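Local coordinates for 5-formyltetrahydrofolate cyclo-ligase family protein (Bacillus anthracis, PDB 2JCB) that probably catalyses the ATP-dependent cyclisation of 5-formyltetrahydrofolate to 5,10-methenyltetrahydrofolate in folate metabolism, and binds ADP and magnesium, at residues K29-Y32 against T33-E37; Q38-F41 against S42-Q46; E64-T67 against Y68-I71; I71-A74 against W75-K79; S164-Y167 against S168-V172. All coordinates share one frame; numbering follows the deposited sequence.

Contact 1: residues K29-Y32 against T33-E37; sequences KERY and TTLSE
Glu30 and Thr34, one helical turn apart, make a short polar contact. Thr34 OG1 lies 2.6 Å from Glu30 OE2 and 3.0 Å from Glu30 O. The single hydroxyl proton can go to either oxygen. Thr34 OG1 sits beside its own backbone N (chi1 -56°), which turns it back toward the preceding turn. The Glu30 chain bends at chi2, and this carries the carboxylate round to meet it. Arg31 holds the same carboxylate side-on. Its NE bonds to Glu30 OE1 at 2.9 Å, and its NH1 bonds to Glu30 OE2 at 2.9 Å on the syn lone pair. The carboxylate lies at the edge of the guanidinium, so the two bonds fix both flat groups. This pairing probably favours an ionised carboxylate.

Tyr32 O receives two donors from Ser36. Ser36 N and Ser36 OG (2.9 Å from Tyr32 O) arrive from opposite faces of the carbonyl plane. Ser36 OG also lies above one face of the Tyr32 ring, toward its rim, and it is hydrogen-bonded to Asn66 N in the loop before helix 68-76. On another side of the helix, Lys29 NZ and Thr33 OG1 share a water, 2.6 Å from Lys29 NZ.

The packing contacts are looser. The methyl Thr34 CG2 is 3.8 Å from Arg31 NH1, beside the guanidinium, while Leu35 CG lies over one face of that group. These contacts between residues three and four apart, with hydroxyls turned back to carbonyls one turn earlier, are familiar from alpha-helices. They make up the opening turns of helix 29-44.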
loop_
_atom_site.group_PDB
_atom_site.type_symbol
_atom_site.label_atom_id
_atom_site.label_comp_id
_atom_site.label_asym_id
_atom_site.label_seq_id
_atom_site.Cartn_x
_atom_site.Cartn_y
_atom_site.Cartn_z
ATOM N N LYS A 29 5.036 14.355 -14.554
ATOM C CA LYS A 29 6.210 13.554 -14.186
ATOM C C LYS A 29 6.983 14.235 -13.040
ATOM O O LYS A 29 7.409 13.583 -12.125
ATOM C CB LYS A 29 7.113 13.397 -15.445
ATOM C CG LYS A 29 8.430 12.684 -15.130
ATOM C CD LYS A 29 8.216 11.233 -14.743
ATOM C CE LYS A 29 9.484 10.605 -14.208
ATOM N NZ LYS A 29 9.359 9.154 -13.696
ATOM N N GLU A 30 7.151 15.562 -13.130
ATOM C CA GLU A 30 7.769 16.361 -12.065
ATOM C C GLU A 30 7.097 16.200 -10.696
ATOM O O GLU A 30 7.792 15.941 -9.687
ATOM C CB GLU A 30 7.803 17.861 -12.451
ATOM C CG GLU A 30 8.606 18.685 -11.457
ATOM C CD GLU A 30 7.828 19.015 -10.173
ATOM O OE1 GLU A 30 6.611 19.248 -10.268
ATOM O OE2 GLU A 30 8.425 19.043 -9.075
ATOM N N ARG A 31 5.768 16.274 -10.664
ATOM C CA ARG A 31 5.009 16.071 -9.404
ATOM C C ARG A 31 5.155 14.632 -8.875
ATOM O O ARG A 31 5.452 14.396 -7.704
ATOM C CB ARG A 31 3.520 16.422 -9.593
ATOM C CG ARG A 31 3.164 17.889 -9.598
ATOM C CD ARG A 31 3.360 18.562 -8.241
ATOM N NE ARG A 31 4.757 18.981 -8.083
ATOM C CZ ARG A 31 5.282 19.512 -6.978
ATOM N NH1 ARG A 31 6.574 19.850 -6.951
ATOM N NH2 ARG A 31 4.518 19.716 -5.911
ATOM N N TYR A 32 4.941 13.640 -9.734
ATOM C CA TYR A 32 5.221 12.235 -9.350
ATOM C C TYR A 32 6.592 12.068 -8.720
ATOM O O TYR A 32 6.695 11.444 -7.654
ATOM C CB TYR A 32 5.078 11.352 -10.604
ATOM C CG TYR A 32 5.532 9.964 -10.407
ATOM C CD1 TYR A 32 4.742 9.034 -9.731
ATOM C CD2 TYR A 32 6.745 9.557 -10.957
ATOM C CE1 TYR A 32 5.203 7.746 -9.537
ATOM C CE2 TYR A 32 7.207 8.284 -10.773
ATOM C CZ TYR A 32 6.421 7.380 -10.085
ATOM O OH TYR A 32 6.935 6.136 -9.972
ATOM N N THR A 33 7.632 12.591 -9.376
ATOM C CA THR A 33 9.004 12.366 -8.933
ATOM C C THR A 33 9.248 13.097 -7.610
ATOM O O THR A 33 9.708 12.484 -6.647
ATOM C CB THR A 33 10.006 12.805 -9.975
ATOM O OG1 THR A 33 9.800 12.080 -11.198
ATOM C CG2 THR A 33 11.459 12.627 -9.490
ATOM N N THR A 34 8.956 14.395 -7.589
ATOM C CA THR A 34 9.224 15.230 -6.384
ATOM C C THR A 34 8.431 14.776 -5.154
ATOM O O THR A 34 9.015 14.538 -4.074
ATOM C CB THR A 34 8.950 16.733 -6.687
ATOM O OG1 THR A 34 9.727 17.156 -7.810
ATOM C CG2 THR A 34 9.341 17.613 -5.492
ATOM N N LEU A 35 7.125 14.576 -5.329
ATOM C CA LEU A 35 6.235 14.161 -4.233
ATOM C C LEU A 35 6.628 12.749 -3.757
ATOM O O LEU A 35 6.682 12.480 -2.550
ATOM C CB LEU A 35 4.761 14.233 -4.649
ATOM C CG LEU A 35 4.073 15.570 -4.935
ATOM C CD1 LEU A 35 2.643 15.405 -5.380
ATOM C CD2 LEU A 35 4.107 16.495 -3.741
ATOM N N SER A 36 6.941 11.851 -4.693
ATOM C CA SER A 36 7.316 10.483 -4.261
ATOM C C SER A 36 8.581 10.548 -3.405
ATOM O O SER A 36 8.667 9.848 -2.392
ATOM C CB SER A 36 7.588 9.543 -5.437
ATOM O OG SER A 36 6.351 9.109 -5.979
ATOM N N GLU A 37 9.529 11.379 -3.840
ATOM C CA GLU A 37 10.795 11.618 -3.117
ATOM C C GLU A 37 10.544 12.161 -1.696
ATOM O O GLU A 37 11.164 11.672 -0.728
ATOM C CB GLU A 37 11.662 12.604 -3.914
ATOM C CG GLU A 37 12.591 11.862 -4.869
ATOM C CD GLU A 37 13.177 12.696 -6.062
ATOM O OE1 GLU A 37 13.126 13.970 -6.063
ATOM O OE2 GLU A 37 13.709 12.029 -7.004
HETATM O O HOH W 1 10.382 9.544 -11.299
#

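Contact 2: residues Q38-F41 against S42-Q46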
loop_
_atom_site.group_PDB
_atom_site.type_symbol
_atom_site.label_atom_id
_atom_site.label_comp_id
_atom_site.label_asym_id
_atom_site.label_seq_id
_atom_site.Cartn_x
_atom_site.Cartn_y
_atom_site.Cartn_z
ATOM N N GLN A 38 9.667 13.172 -1.601
ATOM C CA GLN A 38 9.353 13.806 -0.295
ATOM C C GLN A 38 8.714 12.810 0.660
ATOM O O GLN A 38 9.050 12.759 1.847
ATOM C CB GLN A 38 8.456 15.032 -0.469
ATOM C CG GLN A 38 9.215 16.132 -1.158
ATOM C CD GLN A 38 8.375 17.368 -1.431
ATOM O OE1 GLN A 38 7.194 17.415 -1.103
ATOM N NE2 GLN A 38 8.996 18.382 -2.060
ATOM N N ILE A 39 7.794 11.986 0.137
ATOM C CA ILE A 39 6.974 11.120 0.953
ATOM C C ILE A 39 7.903 10.078 1.521
ATOM O O ILE A 39 7.832 9.794 2.739
ATOM C CB ILE A 39 5.882 10.498 0.151
ATOM C CG1 ILE A 39 4.789 11.574 -0.086
ATOM C CG2 ILE A 39 5.302 9.293 0.828
ATOM C CD1 ILE A 39 3.777 11.254 -1.220
ATOM N N VAL A 40 8.764 9.510 0.668
ATOM C CA VAL A 40 9.672 8.453 1.126
ATOM C C VAL A 40 10.744 8.966 2.069
ATOM O O VAL A 40 11.069 8.285 3.034
ATOM C CB VAL A 40 10.252 7.508 -0.003
ATOM C CG1 VAL A 40 9.038 6.836 -0.738
ATOM C CG2 VAL A 40 11.264 8.198 -0.900
ATOM N N PHE A 41 11.197 10.190 1.857
ATOM C CA PHE A 41 12.189 10.773 2.777
ATOM C C PHE A 41 11.512 10.769 4.177
ATOM O O PHE A 41 12.164 10.407 5.170
ATOM C CB PHE A 41 12.561 12.192 2.319
ATOM C CG PHE A 41 13.395 12.958 3.298
ATOM C CD1 PHE A 41 14.769 12.963 3.171
ATOM C CD2 PHE A 41 12.801 13.684 4.338
ATOM C CE1 PHE A 41 15.578 13.661 4.068
ATOM C CE2 PHE A 41 13.599 14.405 5.233
ATOM C CZ PHE A 41 14.979 14.380 5.096
ATOM N N SER A 42 10.240 11.123 4.258
ATOM C CA SER A 42 9.531 11.210 5.550
ATOM C C SER A 42 9.342 9.793 6.142
ATOM O O SER A 42 9.574 9.567 7.342
ATOM C CB SER A 42 8.193 11.878 5.334
ATOM O OG SER A 42 7.419 11.969 6.549
ATOM N N LEU A 43 8.988 8.838 5.280
ATOM C CA LEU A 43 8.952 7.401 5.705
ATOM C C LEU A 43 10.217 6.958 6.443
ATOM O O LEU A 43 10.102 6.338 7.513
ATOM C CB LEU A 43 8.773 6.451 4.487
ATOM C CG LEU A 43 8.980 4.932 4.830
ATOM C CD1 LEU A 43 7.849 4.488 5.763
ATOM C CD2 LEU A 43 8.843 4.146 3.482
ATOM N N TYR A 44 11.412 7.246 5.897
ATOM C CA TYR A 44 12.642 6.718 6.453
ATOM C C TYR A 44 12.951 7.359 7.808
ATOM O O TYR A 44 13.786 6.870 8.521
ATOM C CB TYR A 44 13.802 6.993 5.527
ATOM C CG TYR A 44 13.641 6.467 4.107
ATOM C CD1 TYR A 44 12.813 5.367 3.835
ATOM C CD2 TYR A 44 14.260 7.136 3.041
ATOM C CE1 TYR A 44 12.641 4.898 2.508
ATOM C CE2 TYR A 44 14.123 6.684 1.704
ATOM C CZ TYR A 44 13.309 5.562 1.449
ATOM O OH TYR A 44 13.147 5.107 0.133
ATOM N N GLU A 45 12.302 8.476 8.124
ATOM C CA GLU A 45 12.474 9.107 9.452
ATOM C C GLU A 45 11.584 8.494 10.540
ATOM O O GLU A 45 11.763 8.827 11.715
ATOM C CB GLU A 45 12.185 10.596 9.364
ATOM C CG GLU A 45 13.215 11.354 8.537
ATOM C CD GLU A 45 13.134 12.850 8.775
ATOM O OE1 GLU A 45 12.075 13.316 9.277
ATOM O OE2 GLU A 45 14.114 13.558 8.475
ATOM N N GLN A 46 10.624 7.653 10.142
ATOM C CA GLN A 46 9.609 7.110 11.053
ATOM C C GLN A 46 10.238 6.023 11.927
ATOM O O GLN A 46 11.076 5.178 11.453
ATOM C CB GLN A 46 8.331 6.585 10.316
ATOM C CG GLN A 46 7.608 7.660 9.420
ATOM C CD GLN A 46 7.310 8.918 10.167
ATOM O OE1 GLN A 46 6.650 8.899 11.201
ATOM N NE2 GLN A 46 7.826 10.047 9.671
#
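Tyr44 keeps CG beside its backbone N (chi1 -56°), which folds its ring back over Val40 one turn earlier. Phe41 takes another course. Its CG is anti to the backbone N (chi1 171°), and its ring runs out to meet the extended chain of Glu45. Both are i to i+4 pairs in the last turns of helix 29-44, an alpha-helix packed against the main sheet of a Rossmann-like fold.

One face of the Tyr44 ring carries Val40 O, which sits over the ring centre and is 3.3 Å from Tyr44 CG. The same oxygen accepts the helical bond from Tyr44 N. The two side chains lie alongside each other and point the same way, with Val40 CB 3.8 Å from Tyr44 OH. Ile70 of helix 68-76 packs on both of them, and the Tyr44 ring also meets that of Trp49.

The Phe41 ring and the Glu45 carboxylate cross at a slant, their planes 48° apart. Glu45 OE2 is 3.4 Å from Phe41 CE2.

Leu43 is buried and touches Ile70, and Leu163 and Ile188 of the sheet. At the chain exit Gln46 turns back. It stands at the N-cap position of helix 47-51, and its OE1 bonds to Lys186 NZ. Ser42 O takes two bonds from opposite faces of its plane: one from Glu45 N, and one at 3.0 Å from Gln46 NE2.

Contact 3: residues E64-T67 against Y68-I71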
loop_
_atom_site.group_PDB
_atom_site.type_symbol
_atom_site.label_atom_id
_atom_site.label_comp_id
_atom_site.label_asym_id
_atom_site.label_seq_id
_atom_site.Cartn_x
_atom_site.Cartn_y
_atom_site.Cartn_z
ATOM N N GLU A 64 1.249 5.856 -8.939
ATOM C CA GLU A 64 1.209 5.602 -7.493
ATOM C C GLU A 64 2.529 5.981 -6.850
ATOM O O GLU A 64 3.622 5.770 -7.446
ATOM C CB GLU A 64 1.005 4.107 -7.209
ATOM C CG GLU A 64 -0.344 3.652 -7.641
ATOM C CD GLU A 64 -0.400 2.182 -8.000
ATOM O OE1 GLU A 64 0.526 1.436 -7.578
ATOM O OE2 GLU A 64 -1.360 1.799 -8.745
ATOM N N VAL A 65 2.482 6.499 -5.608
ATOM C CA VAL A 65 3.774 6.734 -4.911
ATOM C C VAL A 65 4.816 5.601 -5.136
ATOM O O VAL A 65 4.547 4.406 -4.898
ATOM C CB VAL A 65 3.602 6.958 -3.367
ATOM C CG1 VAL A 65 5.003 7.104 -2.675
ATOM C CG2 VAL A 65 2.565 8.116 -3.108
ATOM N N ASN A 66 5.971 6.021 -5.619
ATOM C CA ASN A 66 6.980 5.100 -6.093
ATOM C C ASN A 66 7.608 4.263 -4.947
ATOM O O ASN A 66 8.230 4.817 -4.052
ATOM C CB ASN A 66 8.042 5.869 -6.851
ATOM C CG ASN A 66 8.990 4.929 -7.595
ATOM O OD1 ASN A 66 8.772 3.698 -7.618
ATOM N ND2 ASN A 66 10.017 5.490 -8.222
ATOM N N THR A 67 7.362 2.946 -4.936
ATOM C CA THR A 67 7.882 2.076 -3.912
ATOM C C THR A 67 9.196 1.407 -4.262
ATOM O O THR A 67 9.812 0.725 -3.392
ATOM C CB THR A 67 6.869 0.976 -3.525
ATOM O OG1 THR A 67 6.601 0.155 -4.677
ATOM C CG2 THR A 67 5.518 1.605 -2.953
ATOM N N TYR A 68 9.615 1.484 -5.515
ATOM C CA TYR A 68 10.876 0.857 -5.886
ATOM C C TYR A 68 12.069 1.352 -5.072
ATOM O O TYR A 68 12.846 0.525 -4.561
ATOM C CB TYR A 68 11.118 0.897 -7.424
ATOM C CG TYR A 68 10.268 -0.159 -8.114
ATOM C CD1 TYR A 68 8.911 0.089 -8.417
ATOM C CD2 TYR A 68 10.813 -1.430 -8.412
ATOM C CE1 TYR A 68 8.102 -0.924 -9.054
ATOM C CE2 TYR A 68 10.037 -2.443 -9.034
ATOM C CZ TYR A 68 8.694 -2.169 -9.358
ATOM O OH TYR A 68 7.963 -3.166 -9.986
ATOM N N PRO A 69 12.217 2.689 -4.926
ATOM C CA PRO A 69 13.296 3.190 -4.080
ATOM C C PRO A 69 13.213 2.686 -2.635
ATOM O O PRO A 69 14.260 2.504 -2.015
ATOM C CB PRO A 69 13.137 4.700 -4.141
ATOM C CG PRO A 69 12.410 4.972 -5.409
ATOM C CD PRO A 69 11.490 3.783 -5.575
ATOM N N ILE A 70 12.014 2.385 -2.161
ATOM C CA ILE A 70 11.827 1.942 -0.776
ATOM C C ILE A 70 12.398 0.557 -0.619
ATOM O O ILE A 70 13.101 0.273 0.324
ATOM C CB ILE A 70 10.344 1.912 -0.334
ATOM C CG1 ILE A 70 9.699 3.313 -0.548
ATOM C CG2 ILE A 70 10.289 1.448 1.154
ATOM C CD1 ILE A 70 8.121 3.351 -0.399
ATOM N N ILE A 71 12.053 -0.330 -1.545
ATOM C CA ILE A 71 12.646 -1.668 -1.527
ATOM C C ILE A 71 14.189 -1.624 -1.566
ATOM O O ILE A 71 14.883 -2.346 -0.825
ATOM C CB ILE A 71 12.074 -2.518 -2.688
ATOM C CG1 ILE A 71 10.577 -2.720 -2.443
ATOM C CG2 ILE A 71 12.853 -3.871 -2.755
ATOM C CD1 ILE A 71 9.829 -3.204 -3.710
#
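Asn66 and Pro69 cross at about a right angle where the loop enters helix 68-76. The amide end of Asn66 lies against the CD and CG atoms of the proline ring, with Asn66 OD1 3.4 Å from Pro69 CD and Asn66 ND2 3.7 Å from Pro69 CG. Asn66 CG is anti to the backbone N (chi1 -169°), which brings OD1 forward to the helix start. There it accepts a capping bond from Tyr68 N at 3.2 Å. The donor stands well above the amide plane, not on a lone pair. The same oxygen lies at the edge of the Tyr68 ring, in its plane, 3.7 Å from Tyr68 CD1.

Thr67 and Ile70 meet obliquely through methyls, with Thr67 CG2 4.0 Å from Ile70 CD1. Thr67 O accepts from Ile71 N at 3.1 Å and, weakly, from Ile70 N. Its hydroxyl turns to the loop after strand 54-56, where Thr58 O and Ser60 N are its partners.

This capped start lies in the connection from strand 54-56 to helix 68-76, the first half of a beta-alpha-beta unit. Asn66 leans on Tyr32 of helix 29-44, Ile70 packs on Val40 and Leu43 of the same helix, and Tyr68 meets Phe101.

Contact 4: residues I71-A74 against W75-K79; sequences IEKA and WKEGK
Trp75 lays one face of its indole over Ile71. The methyl Ile71 CG2 makes a CH-pi contact 3.5 Å from the centroid of the six-membered ring and 12° off its normal. Ile71 O lies on the same face, 3.4 Å from Trp75 CG, and also accepts the helical bond from Trp75 N. The two side chains run side by side. Trp75 CG stands beside its backbone N (chi1 -73°), which swings the indole back along the helix to the preceding turn. At the indole edge, NE1 bonds to Ile98 O. This bond and the packed face probably limit rotation of the ring. The Trp75 ring also meets that of Phe101.

Lys73 and Glu77 are one turn apart. Lys73 CE passes 3.6 Å from Glu77 OE2, but Lys73 NZ stays 4.6 Å from that oxygen, beyond a salt bridge. Any attraction between the charges is probably weak. Glu77 OE1 bonds instead to Trp49 NE1.

Ala74 lies on the inner side, touching Val81 and Trp49. Its CB is 4.0 Å from Lys79 CB. The Lys79 chain then leads away to bond through NZ with Trp49 O and Ala52 O, and makes a cation-pi contact with the Trp49 ring.

Gly78 is the first residue to leave the helical conformation, with phi 79°. Lys79 N bonds to Ala74 O at 2.8 Å, and Gly78 N bonds to Trp75 O at 3.1 Å. This is a Schellman motif. It turns the chain from helix 68-76 into strand 80-87 of the beta-alpha-beta unit begun by strand 54-56.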
loop_
_atom_site.group_PDB
_atom_site.type_symbol
_atom_site.label_atom_id
_atom_site.label_comp_id
_atom_site.label_asym_id
_atom_site.label_seq_id
_atom_site.Cartn_x
_atom_site.Cartn_y
_atom_site.Cartn_z
ATOM N N ILE A 71 12.053 -0.330 -1.545
ATOM C CA ILE A 71 12.646 -1.668 -1.527
ATOM C C ILE A 71 14.189 -1.624 -1.566
ATOM O O ILE A 71 14.883 -2.346 -0.825
ATOM C CB ILE A 71 12.074 -2.518 -2.688
ATOM C CG1 ILE A 71 10.577 -2.720 -2.443
ATOM C CG2 ILE A 71 12.853 -3.871 -2.755
ATOM C CD1 ILE A 71 9.829 -3.204 -3.710
ATOM N N GLU A 72 14.754 -0.775 -2.414
ATOM C CA GLU A 72 16.191 -0.637 -2.494
ATOM C C GLU A 72 16.859 -0.192 -1.179
ATOM O O GLU A 72 17.900 -0.743 -0.789
ATOM C CB GLU A 72 16.501 0.296 -3.646
ATOM C CG GLU A 72 16.093 -0.359 -4.994
ATOM C CD GLU A 72 16.407 0.522 -6.143
ATOM O OE1 GLU A 72 15.966 1.698 -6.124
ATOM O OE2 GLU A 72 17.119 0.049 -7.053
ATOM N N LYS A 73 16.199 0.759 -0.509
ATOM C CA LYS A 73 16.661 1.300 0.787
ATOM C C LYS A 73 16.590 0.205 1.843
ATOM O O LYS A 73 17.520 0.017 2.593
ATOM C CB LYS A 73 15.731 2.454 1.220
ATOM C CG LYS A 73 16.196 3.281 2.457
ATOM C CD LYS A 73 17.434 4.045 2.171
ATOM C CE LYS A 73 17.581 5.233 3.104
ATOM N NZ LYS A 73 18.661 6.103 2.523
ATOM N N ALA A 74 15.463 -0.501 1.913
ATOM C CA ALA A 74 15.318 -1.614 2.841
ATOM C C ALA A 74 16.431 -2.649 2.658
ATOM O O ALA A 74 17.105 -3.074 3.633
ATOM C CB ALA A 74 13.890 -2.249 2.743
ATOM N N TRP A 75 16.664 -3.052 1.400
ATOM C CA TRP A 75 17.770 -3.973 1.108
ATOM C C TRP A 75 19.109 -3.426 1.605
ATOM O O TRP A 75 19.878 -4.141 2.233
ATOM C CB TRP A 75 17.881 -4.293 -0.364
ATOM C CG TRP A 75 16.804 -5.205 -0.877
ATOM C CD1 TRP A 75 16.102 -6.137 -0.172
ATOM C CD2 TRP A 75 16.361 -5.304 -2.234
ATOM N NE1 TRP A 75 15.239 -6.800 -1.001
ATOM C CE2 TRP A 75 15.384 -6.317 -2.279
ATOM C CE3 TRP A 75 16.722 -4.651 -3.423
ATOM C CZ2 TRP A 75 14.721 -6.678 -3.469
ATOM C CZ3 TRP A 75 16.055 -4.998 -4.600
ATOM C CH2 TRP A 75 15.071 -6.004 -4.612
ATOM N N LYS A 76 19.343 -2.137 1.348
ATOM C CA LYS A 76 20.587 -1.489 1.744
ATOM C C LYS A 76 20.800 -1.507 3.268
ATOM O O LYS A 76 21.932 -1.682 3.743
ATOM C CB LYS A 76 20.613 -0.065 1.215
ATOM C CG LYS A 76 21.997 0.563 1.232
ATOM C CD LYS A 76 21.867 2.066 1.197
ATOM C CE LYS A 76 23.262 2.701 1.180
ATOM N NZ LYS A 76 23.128 4.188 1.187
ATOM N N GLU A 77 19.700 -1.351 3.997
ATOM C CA GLU A 77 19.656 -1.320 5.459
ATOM C C GLU A 77 19.635 -2.721 6.104
ATOM O O GLU A 77 19.610 -2.851 7.330
ATOM C CB GLU A 77 18.477 -0.429 5.911
ATOM C CG GLU A 77 18.742 1.016 5.501
ATOM C CD GLU A 77 17.784 2.029 6.028
ATOM O OE1 GLU A 77 16.660 1.670 6.377
ATOM O OE2 GLU A 77 18.146 3.226 6.044
ATOM N N GLY A 78 19.640 -3.765 5.279
ATOM C CA GLY A 78 19.603 -5.132 5.784
ATOM C C GLY A 78 18.213 -5.596 6.210
ATOM O O GLY A 78 18.125 -6.620 6.923
ATOM N N LYS A 79 17.146 -4.902 5.783
ATOM C CA LYS A 79 15.829 -5.333 6.167
ATOM C C LYS A 79 15.393 -6.410 5.178
ATOM O O LYS A 79 15.811 -6.360 4.019
ATOM C CB LYS A 79 14.830 -4.168 6.080
ATOM C CG LYS A 79 15.262 -2.978 6.942
ATOM C CD LYS A 79 14.125 -1.962 6.881
ATOM C CE LYS A 79 14.485 -0.674 7.599
ATOM N NZ LYS A 79 14.749 -0.899 9.043
#

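Contact 5: residues S164-Y167 against S168-V172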
loop_
_atom_site.group_PDB
_atom_site.type_symbol
_atom_site.label_atom_id
_atom_site.label_comp_id
_atom_site.label_asym_id
_atom_site.label_seq_id
_atom_site.Cartn_x
_atom_site.Cartn_y
_atom_site.Cartn_z
ATOM N N SER A 164 0.354 3.799 5.387
ATOM C CA SER A 164 0.140 4.034 3.961
ATOM C C SER A 164 0.853 5.285 3.557
ATOM O O SER A 164 1.050 6.192 4.375
ATOM C CB SER A 164 -1.334 4.121 3.618
ATOM O OG SER A 164 -2.017 2.888 3.818
ATOM N N LEU A 165 1.329 5.280 2.309
ATOM C CA LEU A 165 1.950 6.432 1.656
ATOM C C LEU A 165 0.936 7.027 0.680
ATOM O O LEU A 165 0.341 6.275 -0.091
ATOM C CB LEU A 165 3.220 5.966 0.927
ATOM C CG LEU A 165 4.186 5.137 1.773
ATOM C CD1 LEU A 165 5.417 4.539 1.000
ATOM C CD2 LEU A 165 4.688 5.993 2.947
ATOM N N ALA A 166 0.739 8.359 0.670
ATOM C CA ALA A 166 -0.269 8.974 -0.143
ATOM C C ALA A 166 0.097 10.385 -0.522
ATOM O O ALA A 166 0.670 11.102 0.275
ATOM C CB ALA A 166 -1.598 8.940 0.563
ATOM N N TYR A 167 -0.250 10.787 -1.741
ATOM C CA TYR A 167 -0.194 12.189 -2.080
ATOM C C TYR A 167 -1.357 12.839 -1.304
ATOM O O TYR A 167 -2.404 12.208 -1.027
ATOM C CB TYR A 167 -0.462 12.381 -3.570
ATOM C CG TYR A 167 0.451 11.587 -4.444
ATOM C CD1 TYR A 167 1.794 11.957 -4.566
ATOM C CD2 TYR A 167 -0.026 10.521 -5.241
ATOM C CE1 TYR A 167 2.641 11.258 -5.391
ATOM C CE2 TYR A 167 0.838 9.816 -6.108
ATOM C CZ TYR A 167 2.176 10.202 -6.164
ATOM O OH TYR A 167 3.147 9.575 -6.962
ATOM N N SER A 168 -1.161 14.092 -0.922
ATOM C CA SER A 168 -2.181 14.775 -0.144
ATOM C C SER A 168 -3.565 14.837 -0.819
ATOM O O SER A 168 -4.579 14.834 -0.124
ATOM C CB SER A 168 -1.686 16.147 0.345
ATOM O OG SER A 168 -1.567 17.025 -0.720
ATOM N N PHE A 169 -3.610 14.875 -2.156
ATOM C CA PHE A 169 -4.870 14.840 -2.882
ATOM C C PHE A 169 -5.602 13.477 -2.781
ATOM O O PHE A 169 -6.753 13.372 -3.190
ATOM C CB PHE A 169 -4.694 15.251 -4.355
ATOM C CG PHE A 169 -4.014 14.194 -5.205
ATOM C CD1 PHE A 169 -4.738 13.085 -5.680
ATOM C CD2 PHE A 169 -2.657 14.310 -5.551
ATOM C CE1 PHE A 169 -4.163 12.123 -6.476
ATOM C CE2 PHE A 169 -2.051 13.327 -6.359
ATOM C CZ PHE A 169 -2.809 12.212 -6.795
ATOM N N GLN A 170 -4.934 12.442 -2.280
ATOM C CA GLN A 170 -5.614 11.183 -2.000
ATOM C C GLN A 170 -6.350 11.227 -0.692
ATOM O O GLN A 170 -7.162 10.342 -0.412
ATOM C CB GLN A 170 -4.587 10.054 -1.951
ATOM C CG GLN A 170 -4.011 9.671 -3.301
ATOM C CD GLN A 170 -2.940 8.586 -3.164
ATOM O OE1 GLN A 170 -1.753 8.839 -3.225
ATOM N NE2 GLN A 170 -3.405 7.333 -3.041
ATOM N N MET A 171 -6.092 12.267 0.105
ATOM C CA MET A 171 -6.876 12.498 1.337
ATOM C C MET A 171 -8.244 13.083 1.054
ATOM O O MET A 171 -8.399 14.092 0.320
ATOM C CB MET A 171 -6.086 13.392 2.312
ATOM C CG MET A 171 -4.708 12.873 2.676
ATOM S SD MET A 171 -4.719 11.227 3.430
ATOM C CE MET A 171 -6.011 11.319 4.685
ATOM N N VAL A 172 -9.274 12.443 1.607
ATOM C CA VAL A 172 -10.645 12.941 1.397
ATOM C C VAL A 172 -11.406 13.112 2.704
ATOM O O VAL A 172 -11.048 12.567 3.727
ATOM C CB VAL A 172 -11.489 12.099 0.374
ATOM C CG1 VAL A 172 -10.768 11.957 -0.980
ATOM C CG2 VAL A 172 -11.848 10.744 0.954
HETATM O O HOH W 2 -1.582 5.219 -1.398
#
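Tyr167 and Gln170 are joined by two hydrogen bonds. Gln170 OE1 accepts from Tyr167 N at 2.9 Å, and Gln170 N returns a bond to Tyr167 O at 2.8 Å. Both donors stand above the plane of the oxygen they meet. The Gln170 chain is extended beyond CG, which lets the amide reach back to the strand end. There Gln170 OE1 also lies 3.1 Å from Tyr167 CD2, with ring and amide planes 48° apart. Ala166 CB packs on the same amide, 3.8 Å from Gln170 OE1. The other end of the amide, NE2, bonds to Val135 O, and a water also lies between NE2 and Leu165 O.

This is the turn at the end of strand 161-165 of the Rossmann-like sheet, where residues 168-170 form a short 3-10 segment. The Gln170 side chain is about 11 Å from the bound ADP.

Phe169 runs alongside Tyr167. Their planes are 9° apart, but the rings are slid so far that they barely overlap. Among side-chain atoms of this pair the closest touch is Phe169 CE2 to Tyr167 CB, 3.3 Å. Phe169 stacks on His23, and Tyr167 OH reaches out to bond with Asn63 O.

Overall arrangement
Contacts 1 and 2 follow each other along helix 29-44, with centres 14 Å apart. Contacts 3 and 4 share Ile71 and take in the two ends of one helix, that of residues 68 to 76. Their centres are 12 Å apart. Contact 5 comes last, where strand 161-165 leaves the main sheet. Contact 3 touches contacts 1, 2 and 5, and its Ile70 meets Leu165 of contact 5. Contact 5 also meets both parts of helix 29-44, through Tyr167 and Leu165. Contact 4 touches contact 2 only through Tyr44 and Lys73, and is 24 Å from contact 5 between centres. Two neighbouring helices are thus packed together and against the end of strand 161-165 of the main sheet.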